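PDB 5FLW: Exo-beta-1,3-galactanase from Bifidobacterium bifidum, which probably releases galactose from the non-reducing ends of beta-1,3-galactan chains, as a glycoside hydrolase of family 43. Local coordinates for residues 150-164 and 175-189. Residues are numbered along the deposited sequence; the frame is centred on the assembly and turned at random.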
ATOM      1  N   TYR A 150     -12.335   3.506   0.852  1.00 14.87           N
ATOM      2  CA  TYR A 150     -11.836   3.354   2.206  1.00 16.84           C
ATOM      3  C   TYR A 150     -10.341   3.604   2.236  1.00 14.51           C
ATOM      4  O   TYR A 150      -9.608   3.249   1.298  1.00 14.13           O
ATOM      5  CB  TYR A 150     -12.082   1.923   2.743  1.00 12.96           C
ATOM      6  CG  TYR A 150     -13.536   1.574   2.721  1.00 14.60           C
ATOM      7  CD1 TYR A 150     -14.131   1.020   1.586  1.00 16.83           C
ATOM      8  CD2 TYR A 150     -14.342   1.825   3.837  1.00 15.10           C
ATOM      9  CE1 TYR A 150     -15.517   0.729   1.560  1.00 15.93           C
ATOM     10  CE2 TYR A 150     -15.710   1.535   3.826  1.00 15.36           C
ATOM     11  CZ  TYR A 150     -16.302   0.987   2.698  1.00 15.20           C
ATOM     12  OH  TYR A 150     -17.656   0.723   2.743  1.00 18.27           O
ATOM     13  N   ILE A 151      -9.900   4.183   3.342  1.00 11.98           N
ATOM     14  CA  ILE A 151      -8.484   4.280   3.637  0.52 12.82           C
ATOM     15  C   ILE A 151      -8.217   3.518   4.936  1.00 12.91           C
ATOM     16  O   ILE A 151      -8.923   3.707   5.938  1.00 13.28           O
ATOM     17  CB  ILE A 151      -8.003   5.747   3.656  0.52 12.51           C
ATOM     18  CG1 ILE A 151      -6.491   5.830   3.889  0.52 15.62           C
ATOM     19  CG2 ILE A 151      -8.749   6.559   4.681  0.52 12.39           C
ATOM     20  CD1 ILE A 151      -5.919   7.174   3.541  0.52 10.36           C
ATOM     21  N   MET A 152      -7.227   2.621   4.895  1.00 11.11           N
ATOM     22  CA  MET A 152      -6.796   1.916   6.094  1.00 12.18           C
ATOM     23  C   MET A 152      -5.633   2.686   6.686  1.00 13.48           C
ATOM     24  O   MET A 152      -4.785   3.199   5.946  1.00 13.78           O
ATOM     25  CB  MET A 152      -6.382   0.465   5.797  1.00 13.09           C
ATOM     26  CG  MET A 152      -7.475  -0.397   5.153  1.00 12.31           C
ATOM     27  SD  MET A 152      -7.576  -0.280   3.337  1.00 16.03           S
ATOM     28  CE  MET A 152      -6.163  -1.300   2.845  1.00 12.32           C
ATOM     29  N   SER A 153      -5.590   2.772   8.016  1.00 10.83           N
ATOM     30  CA  SER A 153      -4.685   3.722   8.667  1.00 13.00           C
ATOM     31  C   SER A 153      -4.209   3.162  10.000  1.00 11.37           C
ATOM     32  O   SER A 153      -5.010   3.022  10.932  1.00 12.29           O
ATOM     33  CB  SER A 153      -5.409   5.067   8.907  1.00 12.31           C
ATOM     34  OG  SER A 153      -4.666   5.914   9.786  1.00 12.41           O
ATOM     35  N   GLU A 154      -2.903   2.923  10.123  1.00 11.81           N
ATOM     36  CA  GLU A 154      -2.351   2.415  11.375  1.00 10.39           C
ATOM     37  C   GLU A 154      -2.216   3.548  12.390  1.00  9.83           C
ATOM     38  O   GLU A 154      -1.619   4.593  12.099  1.00 11.68           O
ATOM     39  CB  GLU A 154      -0.998   1.731  11.142  1.00  9.94           C
ATOM     40  CG  GLU A 154      -0.514   0.887  12.337  1.00 12.51           C
ATOM     41  CD  GLU A 154       0.279   1.674  13.384  1.00 16.47           C
ATOM     42  OE1 GLU A 154       1.056   2.576  12.997  1.00 14.31           O
ATOM     43  OE2 GLU A 154       0.129   1.391  14.602  1.00 14.80           O
ATOM     44  N   ASP A 155      -2.768   3.325  13.585  1.00 11.46           N
ATOM     45  CA  ASP A 155      -2.866   4.321  14.652  1.00 12.03           C
ATOM     46  C   ASP A 155      -2.287   3.673  15.909  1.00 13.41           C
ATOM     47  O   ASP A 155      -2.928   2.788  16.505  1.00 11.57           O
ATOM     48  CB  ASP A 155      -4.343   4.700  14.802  1.00 13.20           C
ATOM     49  CG  ASP A 155      -4.676   5.471  16.075  1.00 10.94           C
ATOM     50  OD1 ASP A 155      -3.813   5.740  16.938  1.00 12.61           O
ATOM     51  OD2 ASP A 155      -5.898   5.789  16.215  1.00 14.11           O
ATOM     52  N   ARG A 156      -1.073   4.103  16.308  1.00 12.29           N
ATOM     53  CA  ARG A 156      -0.347   3.378  17.363  1.00 12.72           C
ATOM     54  C   ARG A 156      -1.113   3.315  18.690  1.00 15.57           C
ATOM     55  O   ARG A 156      -0.898   2.386  19.487  1.00 16.34           O
ATOM     56  CB  ARG A 156       1.052   3.937  17.573  1.00 14.98           C
ATOM     57  CG  ARG A 156       2.013   2.964  18.328  1.00 13.11           C
ATOM     58  CD  ARG A 156       2.335   1.688  17.527  1.00 13.11           C
ATOM     59  NE  ARG A 156       2.466   1.969  16.089  1.00 14.21           N
ATOM     60  CZ  ARG A 156       3.614   2.236  15.450  1.00 17.06           C
ATOM     61  NH1 ARG A 156       4.783   2.260  16.094  1.00 15.10           N
ATOM     62  NH2 ARG A 156       3.586   2.509  14.144  1.00 15.75           N
ATOM     63  N   ASP A 157      -1.996   4.289  18.962  1.00 12.66           N
ATOM     64  CA  ASP A 157      -2.698   4.294  20.241  1.00 14.17           C
ATOM     65  C   ASP A 157      -3.938   3.394  20.250  1.00 15.63           C
ATOM     66  O   ASP A 157      -4.433   3.077  21.338  1.00 19.00           O
ATOM     67  CB  ASP A 157      -3.141   5.705  20.630  1.00 16.33           C
ATOM     68  CG  ASP A 157      -1.984   6.693  20.760  1.00 17.05           C
ATOM     69  OD1 ASP A 157      -0.916   6.345  21.312  1.00 18.88           O
ATOM     70  OD2 ASP A 157      -2.181   7.830  20.277  1.00 29.96           O
ATOM     71  N   HIS A 158      -4.476   2.999  19.063  1.00 15.32           N
ATOM     72  CA  HIS A 158      -5.788   2.339  19.021  1.00 16.27           C
ATOM     73  C   HIS A 158      -5.828   1.026  18.251  1.00 18.59           C
ATOM     74  O   HIS A 158      -6.513   0.074  18.680  1.00 19.28           O
ATOM     75  CB  HIS A 158      -6.906   3.268  18.483  1.00 14.19           C
ATOM     76  CG  HIS A 158      -7.067   4.537  19.262  1.00 14.13           C
ATOM     77  ND1 HIS A 158      -6.767   5.775  18.746  1.00 14.70           N
ATOM     78  CD2 HIS A 158      -7.475   4.751  20.533  1.00 17.10           C
ATOM     79  CE1 HIS A 158      -6.994   6.705  19.657  1.00 15.73           C
ATOM     80  NE2 HIS A 158      -7.424   6.109  20.751  1.00 17.75           N
ATOM     81  N   GLY A 159      -5.146   0.951  17.120  1.00 14.12           N
ATOM     82  CA  GLY A 159      -5.229  -0.176  16.228  1.00 15.98           C
ATOM     83  C   GLY A 159      -5.177   0.335  14.814  1.00 14.95           C
ATOM     84  O   GLY A 159      -4.890   1.509  14.567  1.00 14.24           O
ATOM     85  N   THR A 160      -5.452  -0.550  13.855  1.00 13.95           N
ATOM     86  CA  THR A 160      -5.468  -0.140  12.458  1.00 12.89           C
ATOM     87  C   THR A 160      -6.922   0.051  12.025  1.00 15.49           C
ATOM     88  O   THR A 160      -7.751  -0.863  12.187  1.00 13.16           O
ATOM     89  CB  THR A 160      -4.683  -1.117  11.588  1.00 11.53           C
ATOM     90  OG1 THR A 160      -3.328  -1.123  12.068  1.00 15.26           O
ATOM     91  CG2 THR A 160      -4.708  -0.699  10.112  1.00 14.47           C
ATOM     92  N   HIS A 161      -7.231   1.272  11.553  1.00 14.02           N
ATOM     93  CA  HIS A 161      -8.581   1.663  11.179  1.00 13.80           C
ATOM     94  C   HIS A 161      -8.873   1.290   9.734  1.00 13.10           C
ATOM     95  O   HIS A 161      -7.991   1.317   8.870  1.00 13.49           O
ATOM     96  CB  HIS A 161      -8.776   3.181  11.267  1.00 13.03           C
ATOM     97  CG  HIS A 161      -8.571   3.758  12.633  1.00 15.67           C
ATOM     98  ND1 HIS A 161      -9.616   4.076  13.474  1.00 16.43           N
ATOM     99  CD2 HIS A 161      -7.440   4.101  13.293  1.00 11.66           C
ATOM    100  CE1 HIS A 161      -9.137   4.588  14.597  1.00 15.13           C
ATOM    101  NE2 HIS A 161      -7.819   4.601  14.519  1.00 13.72           N
ATOM    102  N   ILE A 162     -10.145   1.018   9.471  1.00 14.78           N
ATOM    103  CA  ILE A 162     -10.748   1.153   8.149  1.00 12.30           C
ATOM    104  C   ILE A 162     -11.633   2.388   8.233  1.00 15.85           C
ATOM    105  O   ILE A 162     -12.587   2.422   9.024  1.00 14.75           O
ATOM    106  CB  ILE A 162     -11.578  -0.081   7.760  1.00 14.10           C
ATOM    107  CG1 ILE A 162     -10.708  -1.357   7.763  1.00 13.35           C
ATOM    108  CG2 ILE A 162     -12.260   0.159   6.411  1.00 13.77           C
ATOM    109  CD1 ILE A 162     -11.454  -2.650   7.499  1.00 14.90           C
ATOM    110  N   TYR A 163     -11.291   3.428   7.469  1.00 13.93           N
ATOM    111  CA  TYR A 163     -12.041   4.677   7.438  1.00 12.67           C
ATOM    112  C   TYR A 163     -12.805   4.775   6.122  1.00 14.21           C
ATOM    113  O   TYR A 163     -12.216   4.582   5.052  1.00 14.20           O
ATOM    114  CB  TYR A 163     -11.075   5.851   7.485  1.00 13.00           C
ATOM    115  CG  TYR A 163     -10.395   6.117   8.806  1.00 13.44           C
ATOM    116  CD1 TYR A 163     -11.137   6.249   9.993  1.00 13.38           C
ATOM    117  CD2 TYR A 163      -9.012   6.318   8.859  1.00 11.68           C
ATOM    118  CE1 TYR A 163     -10.494   6.542  11.205  1.00 14.24           C
ATOM    119  CE2 TYR A 163      -8.371   6.594  10.055  1.00  9.93           C
ATOM    120  CZ  TYR A 163      -9.109   6.716  11.213  1.00 11.43           C
ATOM    121  OH  TYR A 163      -8.469   6.988  12.388  1.00 12.43           O
ATOM    122  N   ARG A 164     -14.092   5.106   6.189  1.00 13.25           N
ATOM    123  CA  ARG A 164     -14.869   5.318   4.973  1.00 13.85           C
ATOM    124  C   ARG A 164     -14.729   6.771   4.519  1.00 16.11           C
ATOM    125  O   ARG A 164     -14.821   7.693   5.333  1.00 15.25           O
ATOM    126  CB  ARG A 164     -16.340   4.947   5.153  1.00 16.46           C
ATOM    127  CG  ARG A 164     -17.175   5.035   3.863  1.00 18.14           C
ATOM    128  CD  ARG A 164     -18.527   4.370   4.008  1.00 20.87           C
ATOM    129  NE  ARG A 164     -19.276   4.890   5.160  1.00 31.15           N
ATOM    130  CZ  ARG A 164     -20.189   5.864   5.109  1.00 40.52           C
ATOM    131  NH1 ARG A 164     -20.490   6.435   3.945  1.00 41.97           N
ATOM    132  NH2 ARG A 164     -20.824   6.257   6.221  1.00 23.94           N
ATOM    133  N   ASP A 175     -15.463   5.899  11.092  1.00 13.66           N
ATOM    134  CA  ASP A 175     -14.459   4.962  11.620  1.00 15.03           C
ATOM    135  C   ASP A 175     -15.133   3.585  11.570  1.00 16.43           C
ATOM    136  O   ASP A 175     -15.890   3.204  12.465  1.00 17.16           O
ATOM    137  CB  ASP A 175     -14.016   5.412  13.016  1.00 15.61           C
ATOM    138  CG  ASP A 175     -12.797   4.666  13.556  1.00 20.46           C
ATOM    139  OD1 ASP A 175     -12.118   3.921  12.808  1.00 19.19           O
ATOM    140  OD2 ASP A 175     -12.485   4.891  14.745  1.00 16.50           O
ATOM    141  N   VAL A 176     -14.902   2.875  10.455  1.00 15.34           N
ATOM    142  CA  VAL A 176     -15.641   1.639  10.162  1.00 13.94           C
ATOM    143  C   VAL A 176     -15.211   0.518  11.102  1.00 16.37           C
ATOM    144  O   VAL A 176     -16.045  -0.265  11.596  1.00 18.20           O
ATOM    145  CB  VAL A 176     -15.435   1.236   8.684  1.00 15.45           C
ATOM    146  CG1 VAL A 176     -15.968  -0.166   8.407  1.00 17.05           C
ATOM    147  CG2 VAL A 176     -16.083   2.225   7.764  1.00 15.04           C
ATOM    148  N   ALA A 177     -13.901   0.406  11.334  1.00 15.92           N
ATOM    149  CA  ALA A 177     -13.311  -0.635  12.162  1.00 20.33           C
ATOM    150  C   ALA A 177     -11.977  -0.120  12.683  1.00 17.83           C
ATOM    151  O   ALA A 177     -11.344   0.747  12.068  1.00 16.76           O
ATOM    152  CB  ALA A 177     -13.084  -1.942  11.375  1.00 18.77           C
ATOM    153  N   CYS A 178     -11.571  -0.653  13.841  1.00 16.85           N
ATOM    154  CA  CYS A 178     -10.247  -0.361  14.370  1.00 16.83           C
ATOM    155  C   CYS A 178      -9.773  -1.639  15.054  1.00 17.82           C
ATOM    156  O   CYS A 178     -10.296  -2.005  16.116  1.00 20.53           O
ATOM    157  CB  CYS A 178     -10.277   0.831  15.326  1.00 18.37           C
ATOM    158  SG  CYS A 178      -8.612   1.324  15.847  1.00 20.07           S
ATOM    159  N   GLU A 179      -8.826  -2.336  14.425  1.00 14.41           N
ATOM    160  CA  GLU A 179      -8.466  -3.680  14.848  1.00 17.99           C
ATOM    161  C   GLU A 179      -7.032  -3.755  15.341  1.00 20.56           C
ATOM    162  O   GLU A 179      -6.099  -3.236  14.698  1.00 19.41           O
ATOM    163  CB  GLU A 179      -8.667  -4.725  13.713  1.00 18.55           C
ATOM    164  CG  GLU A 179     -10.107  -4.755  13.195  1.00 23.26           C
ATOM    165  CD  GLU A 179     -11.078  -5.331  14.226  1.00 25.66           C
ATOM    166  OE1 GLU A 179     -10.672  -6.224  15.013  1.00 23.26           O
ATOM    167  OE2 GLU A 179     -12.263  -4.901  14.242  1.00 24.15           O
ATOM    168  N   ARG A 180      -6.860  -4.465  16.455  1.00 19.73           N
ATOM    169  CA  ARG A 180      -5.553  -4.912  16.907  1.00 21.33           C
ATOM    170  C   ARG A 180      -5.411  -6.372  16.511  1.00 24.43           C
ATOM    171  O   ARG A 180      -6.401  -7.108  16.450  1.00 22.95           O
ATOM    172  CB  ARG A 180      -5.399  -4.760  18.424  1.00 21.66           C
ATOM    173  CG  ARG A 180      -5.246  -3.316  18.903  1.00 20.41           C
ATOM    174  CD  ARG A 180      -5.200  -3.290  20.411  1.00 22.90           C
ATOM    175  NE  ARG A 180      -4.759  -2.014  20.955  1.00 30.88           N
ATOM    176  CZ  ARG A 180      -5.553  -1.134  21.556  1.00 25.28           C
ATOM    177  NH1 ARG A 180      -6.846  -1.378  21.678  1.00 47.41           N
ATOM    178  NH2 ARG A 180      -5.054   0.004  22.030  1.00 28.28           N
ATOM    179  N   ALA A 181      -4.184  -6.767  16.180  1.00 22.14           N
ATOM    180  CA  ALA A 181      -3.944  -8.158  15.848  1.00 25.35           C
ATOM    181  C   ALA A 181      -4.154  -9.032  17.085  1.00 30.45           C
ATOM    182  O   ALA A 181      -4.087  -8.574  18.240  1.00 23.59           O
ATOM    183  CB  ALA A 181      -2.545  -8.369  15.257  1.00 22.16           C
ATOM    184  N   THR A 182      -4.445 -10.304  16.818  1.00 26.20           N
ATOM    185  CA  THR A 182      -4.713 -11.273  17.875  1.00 24.60           C
ATOM    186  C   THR A 182      -3.558 -11.318  18.874  1.00 28.87           C
ATOM    187  O   THR A 182      -2.391 -11.479  18.490  1.00 28.36           O
ATOM    188  CB  THR A 182      -4.913 -12.659  17.237  1.00 26.03           C
ATOM    189  OG1 THR A 182      -5.890 -12.585  16.184  1.00 23.26           O
ATOM    190  CG2 THR A 182      -5.371 -13.671  18.314  1.00 26.24           C
ATOM    191  N   ASP A 183      -3.887 -11.188  20.163  1.00 27.22           N
ATOM    192  CA  ASP A 183      -2.881 -11.238  21.223  1.00 28.55           C
ATOM    193  C   ASP A 183      -1.760 -10.224  20.981  1.00 37.70           C
ATOM    194  O   ASP A 183      -0.583 -10.500  21.234  1.00 39.91           O
ATOM    195  CB  ASP A 183      -2.288 -12.645  21.378  1.00 38.92           C
ATOM    196  CG  ASP A 183      -3.341 -13.717  21.662  1.00 63.69           C
ATOM    197  OD1 ASP A 183      -4.303 -13.452  22.432  1.00 54.59           O
ATOM    198  OD2 ASP A 183      -3.182 -14.841  21.128  1.00 54.53           O
ATOM    199  N   TYR A 184      -2.117  -9.041  20.463  1.00 34.92           N
ATOM    200  CA  TYR A 184      -1.118  -8.029  20.097  1.00 28.32           C
ATOM    201  C   TYR A 184      -1.671  -6.699  20.586  1.00 30.81           C
ATOM    202  O   TYR A 184      -2.895  -6.492  20.543  1.00 27.72           O
ATOM    203  CB  TYR A 184      -0.927  -7.969  18.572  1.00 28.19           C
ATOM    204  CG  TYR A 184       0.426  -7.469  18.076  1.00 35.86           C
ATOM    205  CD1 TYR A 184       1.623  -8.016  18.560  1.00 33.79           C
ATOM    206  CD2 TYR A 184       0.507  -6.502  17.062  1.00 40.43           C
ATOM    207  CE1 TYR A 184       2.876  -7.584  18.071  1.00 36.57           C
ATOM    208  CE2 TYR A 184       1.745  -6.063  16.564  1.00 37.03           C
ATOM    209  CZ  TYR A 184       2.925  -6.602  17.073  1.00 48.16           C
ATOM    210  OH  TYR A 184       4.139  -6.157  16.581  1.00 26.84           O
ATOM    211  N   PRO A 185      -0.810  -5.800  21.079  1.00 28.48           N
ATOM    212  CA  PRO A 185      -1.285  -4.506  21.593  1.00 29.87           C
ATOM    213  C   PRO A 185      -1.564  -3.477  20.510  1.00 28.19           C
ATOM    214  O   PRO A 185      -1.961  -2.350  20.844  1.00 27.04           O
ATOM    215  CB  PRO A 185      -0.121  -4.031  22.492  1.00 29.85           C
ATOM    216  CG  PRO A 185       0.882  -5.153  22.533  1.00 30.80           C
ATOM    217  CD  PRO A 185       0.643  -5.957  21.274  1.00 34.01           C
ATOM    218  N   TYR A 186      -1.365  -3.831  19.236  1.00 25.50           N
ATOM    219  CA  TYR A 186      -1.442  -2.873  18.146  1.00 20.27           C
ATOM    220  C   TYR A 186      -2.150  -3.501  16.962  1.00 27.77           C
ATOM    221  O   TYR A 186      -2.271  -4.727  16.860  1.00 21.81           O
ATOM    222  CB  TYR A 186      -0.031  -2.500  17.656  1.00 32.62           C
ATOM    223  CG  TYR A 186       0.865  -2.060  18.767  1.00 27.10           C
ATOM    224  CD1 TYR A 186       0.719  -0.790  19.311  1.00 27.09           C
ATOM    225  CD2 TYR A 186       1.838  -2.923  19.303  1.00 26.01           C
ATOM    226  CE1 TYR A 186       1.515  -0.362  20.350  1.00 40.57           C
ATOM    227  CE2 TYR A 186       2.649  -2.506  20.354  1.00 31.64           C
ATOM    228  CZ  TYR A 186       2.479  -1.211  20.868  1.00 41.98           C
ATOM    229  OH  TYR A 186       3.259  -0.742  21.902  1.00 63.90           O
ATOM    230  N   GLY A 187      -2.568  -2.644  16.035  1.00 16.78           N
ATOM    231  CA  GLY A 187      -2.895  -3.115  14.710  1.00 17.11           C
ATOM    232  C   GLY A 187      -1.618  -3.438  13.950  1.00 20.10           C
ATOM    233  O   GLY A 187      -0.503  -3.138  14.383  1.00 21.31           O
ATOM    234  N   LEU A 188      -1.781  -4.040  12.787  1.00 20.42           N
ATOM    235  CA  LEU A 188      -0.642  -4.360  11.953  1.00 17.95           C
ATOM    236  C   LEU A 188      -0.458  -3.196  10.988  1.00 18.43           C
ATOM    237  O   LEU A 188      -1.426  -2.527  10.631  1.00 16.71           O
ATOM    238  CB  LEU A 188      -0.891  -5.659  11.186  1.00 17.90           C
ATOM    239  CG  LEU A 188      -1.061  -6.924  12.033  1.00 19.73           C
ATOM    240  CD1 LEU A 188      -0.944  -8.167  11.167  1.00 19.75           C
ATOM    241  CD2 LEU A 188      -0.046  -6.954  13.163  1.00 18.68           C
ATOM    242  N   GLU A 189       0.803  -3.067  10.628  1.00 13.38           N
ATOM    243  CA  GLU A 189       0.955  -1.918   9.742  1.00 14.41           C
ATOM    244  C   GLU A 189       0.926  -2.316   8.263  1.00 15.43           C
ATOM    245  O   GLU A 189       0.575  -3.444   7.939  1.00 11.27           O
ATOM    246  CB  GLU A 189       2.144  -1.030  10.114  1.00 20.65           C
ATOM    247  CG  GLU A 189       3.499  -1.686  10.017  1.00 19.67           C
ATOM    248  CD  GLU A 189       4.616  -0.786  10.516  1.00 28.84           C
ATOM    249  OE1 GLU A 189       4.421   0.442  10.623  1.00 21.29           O
ATOM    250  OE2 GLU A 189       5.701  -1.315  10.791  1.00 22.67           O
TER
HETATM  251  O   HOH W   1       2.382   2.541  10.575  1.00 12.12           O
HETATM  252  O   HOH W   2      -1.673   0.101  16.200  1.00 17.10           O
HETATM  253  O   HOH W   3      -2.738   0.156  20.121  1.00 21.15           O
HETATM  254  O   HOH W   4       5.194   3.553  11.659  1.00 22.39           O
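His161 is gripped at both ring nitrogens: ND1 donates to Asp175 OD1 across the strand pair (2.6 Å, nearly straight at 171°), and NE2 donates to Asp155 OD2, which also accepts from His158 ND1. Cys178 SG sits over one ring face, 3.6 Å from the centroid, while Tyr163 OH covers the opposite face; the two bonds fix the ring's rotation, and the atoms over its faces probably limit its tilt. With an alanine in place of His161, Asp175 and Asp155 would each probably lose an N-H donor, and a gap would open under the Cys178 sulfur. On the other side of the sheet Ile162 packs CG2 against Val176 CB (4.1 Å), next to Trp202. Thr160 OG1, turned beside its own backbone N (chi1 -60°), donates to Leu188 O at 2.8 Å; Gly187 passes so close that a CB would clash with this hydroxyl. The solvent side, around turn 156-158, is looser: Arg156, paired with Glu154, rests CD on Tyr186 CD1 (3.5 Å), one water links Glu154 OE1 to Glu189 OE1, and Arg180 lays its guanidinium face over His158 O without a hydrogen bond. Strands 159-165 and 172-179, bulged where Val176 and Ala177 face Ile162, form the outer hairpin of one four-stranded blade in the five-bladed beta-propeller of family 43.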